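Pre-mRNA-processing-splicing factor 8 (Cryptococcus neoformans var. grubii serotype A, PDB 6MX6) is represented here by its Prp8 intein, which probably excises itself from the host precursor and joins the flanking protein segments by protein splicing. Local coordinates at residues L119-D124 against T138-N143; E49-I54 against D62-H67. All coordinates share one frame; numbering follows the deposited sequence.

Contact 1: residues L119-D124 against T138-N143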
ATOM      1  N   LEU A 119      -1.050   8.922   3.612  1.00 22.00           N
ATOM      2  CA  LEU A 119      -0.647   7.563   3.934  1.00 19.33           C
ATOM      3  C   LEU A 119      -0.185   7.509   5.392  1.00 20.93           C
ATOM      4  O   LEU A 119       0.005   8.537   6.042  1.00 22.72           O
ATOM      5  CB  LEU A 119       0.457   7.098   2.989  1.00 20.42           C
ATOM      6  CG  LEU A 119       0.072   7.030   1.509  1.00 23.17           C
ATOM      7  CD1 LEU A 119       1.312   6.810   0.634  1.00 20.44           C
ATOM      8  CD2 LEU A 119      -0.932   5.909   1.290  1.00 26.63           C
ATOM      9  N   PHE A 120      -0.014   6.298   5.923  1.00 19.64           N
ATOM     10  CA  PHE A 120       0.404   6.224   7.316  1.00 18.33           C
ATOM     11  C   PHE A 120       1.122   4.917   7.606  1.00 23.02           C
ATOM     12  O   PHE A 120       0.987   3.924   6.886  1.00 20.59           O
ATOM     13  CB  PHE A 120      -0.780   6.397   8.274  1.00 27.50           C
ATOM     14  CG  PHE A 120      -1.815   5.321   8.178  1.00 24.05           C
ATOM     15  CD1 PHE A 120      -2.783   5.358   7.190  1.00 27.28           C
ATOM     16  CD2 PHE A 120      -1.843   4.282   9.096  1.00 22.70           C
ATOM     17  CE1 PHE A 120      -3.754   4.373   7.112  1.00 32.29           C
ATOM     18  CE2 PHE A 120      -2.810   3.292   9.023  1.00 29.08           C
ATOM     19  CZ  PHE A 120      -3.766   3.338   8.030  1.00 33.00           C
ATOM     20  N   ARG A 121       1.892   4.944   8.688  1.00 22.04           N
ATOM     21  CA  ARG A 121       2.593   3.795   9.220  1.00 25.02           C
ATOM     22  C   ARG A 121       1.963   3.411  10.551  1.00 31.07           C
ATOM     23  O   ARG A 121       1.317   4.227  11.213  1.00 29.68           O
ATOM     24  CB  ARG A 121       4.083   4.092   9.403  1.00 29.61           C
ATOM     25  CG  ARG A 121       4.727   4.834   8.241  1.00 32.83           C
ATOM     26  CD  ARG A 121       6.035   5.502   8.668  1.00 33.54           C
ATOM     27  NE  ARG A 121       7.093   4.517   8.858  1.00 34.71           N
ATOM     28  CZ  ARG A 121       8.351   4.813   9.173  1.00 40.95           C
ATOM     29  NH1 ARG A 121       8.717   6.077   9.330  1.00 43.75           N
ATOM     30  NH2 ARG A 121       9.243   3.845   9.328  1.00 31.97           N
ATOM     31  N   SER A 122       2.149   2.156  10.944  1.00 28.22           N
ATOM     32  CA  SER A 122       1.537   1.669  12.170  1.00 30.26           C
ATOM     33  C   SER A 122       2.331   2.149  13.380  1.00 41.38           C
ATOM     34  O   SER A 122       3.537   1.899  13.483  1.00 35.34           O
ATOM     35  CB  SER A 122       1.456   0.145  12.166  1.00 35.74           C
ATOM     36  OG  SER A 122       2.724  -0.420  12.442  1.00 45.67           O
ATOM     37  N   THR A 123       1.652   2.836  14.294  1.00 50.20           N
ATOM     38  CA  THR A 123       2.306   3.310  15.505  1.00 55.70           C
ATOM     39  C   THR A 123       2.837   2.131  16.311  1.00 62.59           C
ATOM     40  O   THR A 123       2.121   1.153  16.549  1.00 66.60           O
ATOM     41  CB  THR A 123       1.331   4.134  16.342  1.00 61.06           C
ATOM     42  OG1 THR A 123       0.473   4.884  15.472  1.00 56.42           O
ATOM     43  CG2 THR A 123       2.095   5.095  17.247  1.00 60.07           C
ATOM     44  N   ASP A 124       4.102   2.225  16.713  1.00 71.03           N
ATOM     45  CA  ASP A 124       4.782   1.160  17.450  1.00 79.98           C
ATOM     46  C   ASP A 124       4.798  -0.141  16.650  1.00 77.98           C
ATOM     47  O   ASP A 124       5.131  -0.148  15.462  1.00 59.94           O
ATOM     48  CB  ASP A 124       4.121   0.939  18.816  1.00 82.46           C
ATOM     49  CG  ASP A 124       5.114   0.517  19.883  1.00 92.94           C
ATOM     50  OD1 ASP A 124       6.333   0.692  19.671  1.00 81.68           O
ATOM     51  OD2 ASP A 124       4.671   0.013  20.937  1.00103.56           O
ATOM     52  N   THR A 138       3.652   9.891  12.109  1.00 50.68           N
ATOM     53  CA  THR A 138       3.302   8.643  11.448  1.00 41.72           C
ATOM     54  C   THR A 138       2.455   8.846  10.196  1.00 32.23           C
ATOM     55  O   THR A 138       2.161   7.869   9.502  1.00 35.33           O
ATOM     56  CB  THR A 138       2.569   7.716  12.426  1.00 49.66           C
ATOM     57  OG1 THR A 138       2.600   6.372  11.929  1.00 59.41           O
ATOM     58  CG2 THR A 138       1.121   8.151  12.605  1.00 37.95           C
ATOM     59  N   LEU A 139       2.051  10.075   9.895  1.00 25.13           N
ATOM     60  CA  LEU A 139       1.358  10.375   8.650  1.00 29.02           C
ATOM     61  C   LEU A 139       2.376  10.779   7.594  1.00 29.99           C
ATOM     62  O   LEU A 139       3.367  11.456   7.887  1.00 32.58           O
ATOM     63  CB  LEU A 139       0.334  11.496   8.833  1.00 30.13           C
ATOM     64  CG  LEU A 139      -0.871  11.261   9.740  1.00 38.18           C
ATOM     65  CD1 LEU A 139      -1.687  12.537   9.843  1.00 46.58           C
ATOM     66  CD2 LEU A 139      -1.736  10.119   9.235  1.00 38.76           C
ATOM     67  N   LEU A 140       2.131  10.345   6.365  1.00 24.21           N
ATOM     68  CA  LEU A 140       3.003  10.624   5.236  1.00 22.50           C
ATOM     69  C   LEU A 140       2.238  11.455   4.218  1.00 26.37           C
ATOM     70  O   LEU A 140       1.090  11.142   3.887  1.00 28.58           O
ATOM     71  CB  LEU A 140       3.507   9.326   4.599  1.00 20.02           C
ATOM     72  CG  LEU A 140       4.114   8.334   5.581  1.00 28.39           C
ATOM     73  CD1 LEU A 140       4.398   7.028   4.873  1.00 35.00           C
ATOM     74  CD2 LEU A 140       5.385   8.909   6.187  1.00 30.52           C
ATOM     75  N   HIS A 141       2.882  12.498   3.715  1.00 20.72           N
ATOM     76  CA  HIS A 141       2.269  13.433   2.791  1.00 20.68           C
ATOM     77  C   HIS A 141       2.703  13.058   1.383  1.00 20.45           C
ATOM     78  O   HIS A 141       3.902  12.948   1.109  1.00 22.12           O
ATOM     79  CB  HIS A 141       2.684  14.864   3.133  1.00 20.42           C
ATOM     80  CG  HIS A 141       2.384  15.247   4.549  1.00 28.26           C
ATOM     81  ND1 HIS A 141       3.207  14.910   5.603  1.00 27.13           N
ATOM     82  CD2 HIS A 141       1.336  15.915   5.087  1.00 32.96           C
ATOM     83  CE1 HIS A 141       2.685  15.364   6.729  1.00 38.33           C
ATOM     84  NE2 HIS A 141       1.549  15.976   6.443  1.00 34.86           N
ATOM     85  N   ILE A 142       1.738  12.847   0.504  1.00 17.52           N
ATOM     86  CA  ILE A 142       2.050  12.477  -0.868  1.00 17.45           C
ATOM     87  C   ILE A 142       2.519  13.716  -1.621  1.00 20.39           C
ATOM     88  O   ILE A 142       1.845  14.752  -1.624  1.00 22.61           O
ATOM     89  CB  ILE A 142       0.830  11.833  -1.541  1.00 18.94           C
ATOM     90  CG1 ILE A 142       0.532  10.495  -0.864  1.00 24.94           C
ATOM     91  CG2 ILE A 142       1.081  11.646  -3.024  1.00 22.30           C
ATOM     92  CD1 ILE A 142      -0.652   9.774  -1.460  1.00 21.64           C
ATOM     93  N   ASN A 143       3.680  13.613  -2.259  1.00 19.14           N
ATOM     94  CA  ASN A 143       4.205  14.703  -3.069  1.00 23.75           C
ATOM     95  C   ASN A 143       3.835  14.560  -4.537  1.00 25.66           C
ATOM     96  O   ASN A 143       3.584  15.565  -5.210  1.00 22.70           O
ATOM     97  CB  ASN A 143       5.728  14.786  -2.927  1.00 26.71           C
ATOM     98  CG  ASN A 143       6.306  16.022  -3.592  1.00 35.36           C
ATOM     99  OD1 ASN A 143       5.825  17.139  -3.385  1.00 39.18           O
ATOM    100  ND2 ASN A 143       7.338  15.825  -4.404  1.00 39.72           N
TER
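Leu119 and Leu140 form a hydrogen-bonded antiparallel pair, with Phe120 and Leu139 as the next, non-hydrogen-bonded one. The straight bond of the ladder runs from Leu140 N to Leu119 O (2.8 Å); its return partner, Leu119 N to Leu140 O, is bent and weak at 3.1 Å. Beyond the Phe120-Leu139 pair, Arg121 N bonds Thr138 O at 3.0 Å. A side chain then extends the pairing by one more rung: Thr138 OG1 donates to Arg121 O over 2.6 Å, coming from above the carbonyl plane, about 50° out of it. The hydroxyl lies opposite Thr138's own backbone N (chi1 -162°), which turns it across to the 119-124 segment. Arg121 is thus gripped by both its N-H and its C=O.

Among the apolar groups, Leu119 and Leu140 meet on one face of the sheet, CB to CB at 4.1 Å. Further along that side, Leu119 CD1 lies against Ile142 CG1, also at 4.1 Å. Leu140 CD1 touches Arg121 CG at 4.0 Å, the two side chains at roughly a right angle, while Arg121 NE goes on to the carbonyl of Asp169. On the other face, Phe120 offers Leu139 only its CB, 4.0 Å from CD2. Its ring, held between backbone N and carbonyl carbon (chi1 64°), heads away and meets Tyr74 edge-to-face.

Within the six-stranded antiparallel sheet, strand 117-120 lies between 139-147 and 70-76, whose Met73 touches both Leu119 and Ile142, while Val172 of strand 172-174 packs on Phe120.

Contact 2: residues E49-I54 against D62-H67; sequences ERLYRI and DLVCTH
Strands 52-54 and 63-65 run antiparallel as the two arms of a beta hairpin, their axes 161° apart and approaching to 4.7 Å, with paired backbone bonds at Tyr52-Cys65 and at Ile54-Leu63. Beside the turn, Arg53 runs out with CG opposite its backbone N and bends at chi3, which brings NH1 to Asp62 OD2 at 2.9 Å, close to the guanidinium plane, through the anti lone pair; the two flat groups stand 70° apart. Val64 CG2 covers one guanidinium face, 3.7 Å from Arg53 NH1, while CG1 of the same valine packs on Leu51 CB. Leu51 CD2 also abuts Thr66 CG2, at 3.6 Å. With Tyr52, Ile54 faces the other way, its CD1 4.2 Å from Cys65 SG.

At the far end Tyr52 CE1 lies against His67 CB at 3.7 Å. Glu49 OE1 comes to the edge of the His67 ring, 3.3 Å from CD2, its carboxylate tilted 22° from the ring plane. One water ties this corner together, donating to Glu49 OE1 and Arg50 O and accepting from His67 N at 2.9 Å.

Thr66 OG1 bonds Asn68 and the N of Cys5, and His67 ND1 bonds Asp104. Thr66 fits the opening threonine of the TxxH motif of inteins, so the hairpin probably presents it to the N-terminal splice junction. Arg53 has a second carboxylate in Glu148, and Asp62 a second cation in Lys55; this alternation of charge probably keeps all four ionised.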
ATOM      1  N   GLU A  49       1.726  -4.316 -16.266  1.00 16.60           N
ATOM      2  CA  GLU A  49       1.045  -3.157 -16.835  1.00 19.52           C
ATOM      3  C   GLU A  49       1.746  -1.889 -16.376  1.00 17.03           C
ATOM      4  O   GLU A  49       2.630  -1.921 -15.518  1.00 15.28           O
ATOM      5  CB  GLU A  49      -0.438  -3.115 -16.449  1.00 21.47           C
ATOM      6  CG  GLU A  49      -0.697  -2.913 -14.974  1.00 23.86           C
ATOM      7  CD  GLU A  49      -2.129  -3.240 -14.593  1.00 38.62           C
ATOM      8  OE1 GLU A  49      -2.847  -2.336 -14.104  1.00 34.45           O
ATOM      9  OE2 GLU A  49      -2.538  -4.403 -14.795  1.00 46.57           O
ATOM     10  N   ARG A  50       1.343  -0.768 -16.970  1.00 16.57           N
ATOM     11  CA  ARG A  50       1.843   0.525 -16.518  1.00 14.77           C
ATOM     12  C   ARG A  50       1.270   0.840 -15.145  1.00 15.06           C
ATOM     13  O   ARG A  50       0.053   0.954 -14.986  1.00 18.14           O
ATOM     14  CB  ARG A  50       1.474   1.616 -17.522  1.00 16.12           C
ATOM     15  CG  ARG A  50       2.255   1.488 -18.812  1.00 20.60           C
ATOM     16  CD  ARG A  50       1.682   2.373 -19.896  1.00 14.24           C
ATOM     17  NE  ARG A  50       2.022   3.778 -19.670  1.00 16.50           N
ATOM     18  CZ  ARG A  50       1.744   4.758 -20.524  1.00 16.92           C
ATOM     19  NH1 ARG A  50       1.138   4.490 -21.671  1.00 16.19           N
ATOM     20  NH2 ARG A  50       2.095   6.004 -20.237  1.00 19.42           N
ATOM     21  N   LEU A  51       2.146   1.002 -14.159  1.00 13.25           N
ATOM     22  CA  LEU A  51       1.734   1.217 -12.781  1.00 11.68           C
ATOM     23  C   LEU A  51       1.788   2.702 -12.436  1.00 14.46           C
ATOM     24  O   LEU A  51       2.313   3.526 -13.184  1.00 18.27           O
ATOM     25  CB  LEU A  51       2.627   0.415 -11.832  1.00 15.49           C
ATOM     26  CG  LEU A  51       2.700  -1.082 -12.144  1.00 18.78           C
ATOM     27  CD1 LEU A  51       3.643  -1.791 -11.162  1.00 17.64           C
ATOM     28  CD2 LEU A  51       1.306  -1.670 -12.071  1.00 21.29           C
ATOM     29  N   TYR A  52       1.248   3.033 -11.271  1.00 13.47           N
ATOM     30  CA  TYR A  52       1.339   4.377 -10.725  1.00 12.84           C
ATOM     31  C   TYR A  52       2.430   4.403  -9.671  1.00 16.66           C
ATOM     32  O   TYR A  52       2.489   3.511  -8.821  1.00 14.76           O
ATOM     33  CB  TYR A  52       0.015   4.810 -10.101  1.00 14.29           C
ATOM     34  CG  TYR A  52      -0.962   5.243 -11.151  1.00 15.01           C
ATOM     35  CD1 TYR A  52      -1.743   4.313 -11.823  1.00 19.35           C
ATOM     36  CD2 TYR A  52      -1.067   6.569 -11.503  1.00 17.81           C
ATOM     37  CE1 TYR A  52      -2.628   4.712 -12.809  1.00 19.82           C
ATOM     38  CE2 TYR A  52      -1.945   6.981 -12.482  1.00 18.20           C
ATOM     39  CZ  TYR A  52      -2.724   6.053 -13.128  1.00 18.23           C
ATOM     40  OH  TYR A  52      -3.589   6.484 -14.099  1.00 29.71           O
ATOM     41  N   ARG A  53       3.281   5.426  -9.735  1.00 14.43           N
ATOM     42  CA  ARG A  53       4.326   5.657  -8.743  1.00 12.61           C
ATOM     43  C   ARG A  53       3.875   6.771  -7.807  1.00 16.28           C
ATOM     44  O   ARG A  53       3.560   7.880  -8.259  1.00 14.08           O
ATOM     45  CB  ARG A  53       5.649   6.026  -9.420  1.00 13.94           C
ATOM     46  CG  ARG A  53       6.783   6.328  -8.426  1.00 16.18           C
ATOM     47  CD  ARG A  53       8.110   6.582  -9.123  1.00 19.17           C
ATOM     48  NE  ARG A  53       8.497   5.408  -9.898  1.00 19.16           N
ATOM     49  CZ  ARG A  53       9.207   4.396  -9.416  1.00 21.90           C
ATOM     50  NH1 ARG A  53       9.657   4.430  -8.164  1.00 17.68           N
ATOM     51  NH2 ARG A  53       9.483   3.349 -10.192  1.00 24.61           N
ATOM     52  N   ILE A  54       3.849   6.474  -6.510  1.00 16.81           N
ATOM     53  CA  ILE A  54       3.499   7.425  -5.464  1.00 17.62           C
ATOM     54  C   ILE A  54       4.770   7.768  -4.709  1.00 15.81           C
ATOM     55  O   ILE A  54       5.444   6.875  -4.169  1.00 17.39           O
ATOM     56  CB  ILE A  54       2.433   6.858  -4.514  1.00 18.95           C
ATOM     57  CG1 ILE A  54       1.188   6.479  -5.306  1.00 19.40           C
ATOM     58  CG2 ILE A  54       2.093   7.889  -3.429  1.00 21.56           C
ATOM     59  CD1 ILE A  54       0.191   5.623  -4.530  1.00 23.70           C
ATOM     60  N   ASP A  62       9.346   4.843  -2.619  1.00 16.11           N
ATOM     61  CA  ASP A  62       8.138   5.038  -3.414  1.00 18.12           C
ATOM     62  C   ASP A  62       7.244   3.804  -3.333  1.00 16.84           C
ATOM     63  O   ASP A  62       7.722   2.671  -3.273  1.00 19.59           O
ATOM     64  CB  ASP A  62       8.470   5.275  -4.891  1.00 16.82           C
ATOM     65  CG  ASP A  62       9.360   6.483  -5.129  1.00 26.20           C
ATOM     66  OD1 ASP A  62       9.567   7.296  -4.199  1.00 24.95           O
ATOM     67  OD2 ASP A  62       9.852   6.612  -6.273  1.00 22.70           O
ATOM     68  N   LEU A  63       5.933   4.028  -3.375  1.00 16.10           N
ATOM     69  CA  LEU A  63       4.966   2.938  -3.494  1.00 16.31           C
ATOM     70  C   LEU A  63       4.516   2.854  -4.946  1.00 17.33           C
ATOM     71  O   LEU A  63       4.031   3.843  -5.496  1.00 16.17           O
ATOM     72  CB  LEU A  63       3.765   3.169  -2.577  1.00 18.36           C
ATOM     73  CG  LEU A  63       2.672   2.101  -2.635  1.00 23.45           C
ATOM     74  CD1 LEU A  63       3.234   0.756  -2.140  1.00 19.72           C
ATOM     75  CD2 LEU A  63       1.462   2.534  -1.822  1.00 25.87           C
ATOM     76  N   VAL A  64       4.663   1.688  -5.575  1.00 13.19           N
ATOM     77  CA  VAL A  64       4.326   1.553  -6.992  1.00 12.51           C
ATOM     78  C   VAL A  64       3.262   0.472  -7.118  1.00 17.55           C
ATOM     79  O   VAL A  64       3.471  -0.655  -6.660  1.00 14.34           O
ATOM     80  CB  VAL A  64       5.557   1.224  -7.854  1.00 16.57           C
ATOM     81  CG1 VAL A  64       5.175   1.185  -9.314  1.00 17.04           C
ATOM     82  CG2 VAL A  64       6.670   2.256  -7.628  1.00 18.90           C
ATOM     83  N   CYS A  65       2.124   0.811  -7.723  1.00 17.43           N
ATOM     84  CA  CYS A  65       0.976  -0.088  -7.645  1.00 17.97           C
ATOM     85  C   CYS A  65       0.002   0.124  -8.801  1.00 20.00           C
ATOM     86  O   CYS A  65       0.075   1.102  -9.540  1.00 14.80           O
ATOM     87  CB  CYS A  65       0.283   0.074  -6.299  1.00 17.40           C
ATOM     88  SG  CYS A  65      -0.386   1.728  -6.055  1.00 27.76           S
ATOM     89  N   THR A  66      -0.932  -0.813  -8.948  1.00 15.82           N
ATOM     90  CA  THR A  66      -1.860  -0.753 -10.071  1.00 16.59           C
ATOM     91  C   THR A  66      -2.912   0.333  -9.872  1.00 17.07           C
ATOM     92  O   THR A  66      -3.158   0.813  -8.760  1.00 17.29           O
ATOM     93  CB  THR A  66      -2.589  -2.087 -10.274  1.00 19.04           C
ATOM     94  OG1 THR A  66      -3.232  -2.452  -9.048  1.00 19.26           O
ATOM     95  CG2 THR A  66      -1.624  -3.163 -10.705  1.00 20.28           C
ATOM     96  N   HIS A  67      -3.575   0.680 -10.981  1.00 19.46           N
ATOM     97  CA  HIS A  67      -4.588   1.729 -10.950  1.00 16.78           C
ATOM     98  C   HIS A  67      -5.766   1.363 -10.055  1.00 20.82           C
ATOM     99  O   HIS A  67      -6.422   2.253  -9.507  1.00 23.52           O
ATOM    100  CB  HIS A  67      -5.083   2.023 -12.370  1.00 25.02           C
ATOM    101  CG  HIS A  67      -5.830   0.885 -12.993  1.00 27.23           C
ATOM    102  ND1 HIS A  67      -7.207   0.848 -13.058  1.00 33.95           N
ATOM    103  CD2 HIS A  67      -5.395  -0.262 -13.569  1.00 28.21           C
ATOM    104  CE1 HIS A  67      -7.588  -0.270 -13.649  1.00 31.97           C
ATOM    105  NE2 HIS A  67      -6.508  -0.962 -13.969  1.00 33.27           N
TER
HETATM  106  O   HOH W   1      -2.095  -0.054 -13.407  1.00 20.63           O

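Overall arrangement
Contact 2 closes along the chain before contact 1 opens, yet both belong to one six-stranded antiparallel sheet, where strand 52-56 of contact 2 lies next to strand 139-147 of contact 1. Their centres are 18 Å apart, and they meet through apolar packing: Ile54 CG2 touches Ile142 CD1 at 3.9 Å and comes within 4.3 Å of Leu119 CD1. Across the sheet the order is 63-65, 52-56, 139-147, 117-120, so the two pairings stand side by side. Contact 2 is the one next to the probable splicing centre, since Thr66 bonds Cys5, probably the first residue of the intein; contact 1 pairs strands farther along the same Hint-family sheet.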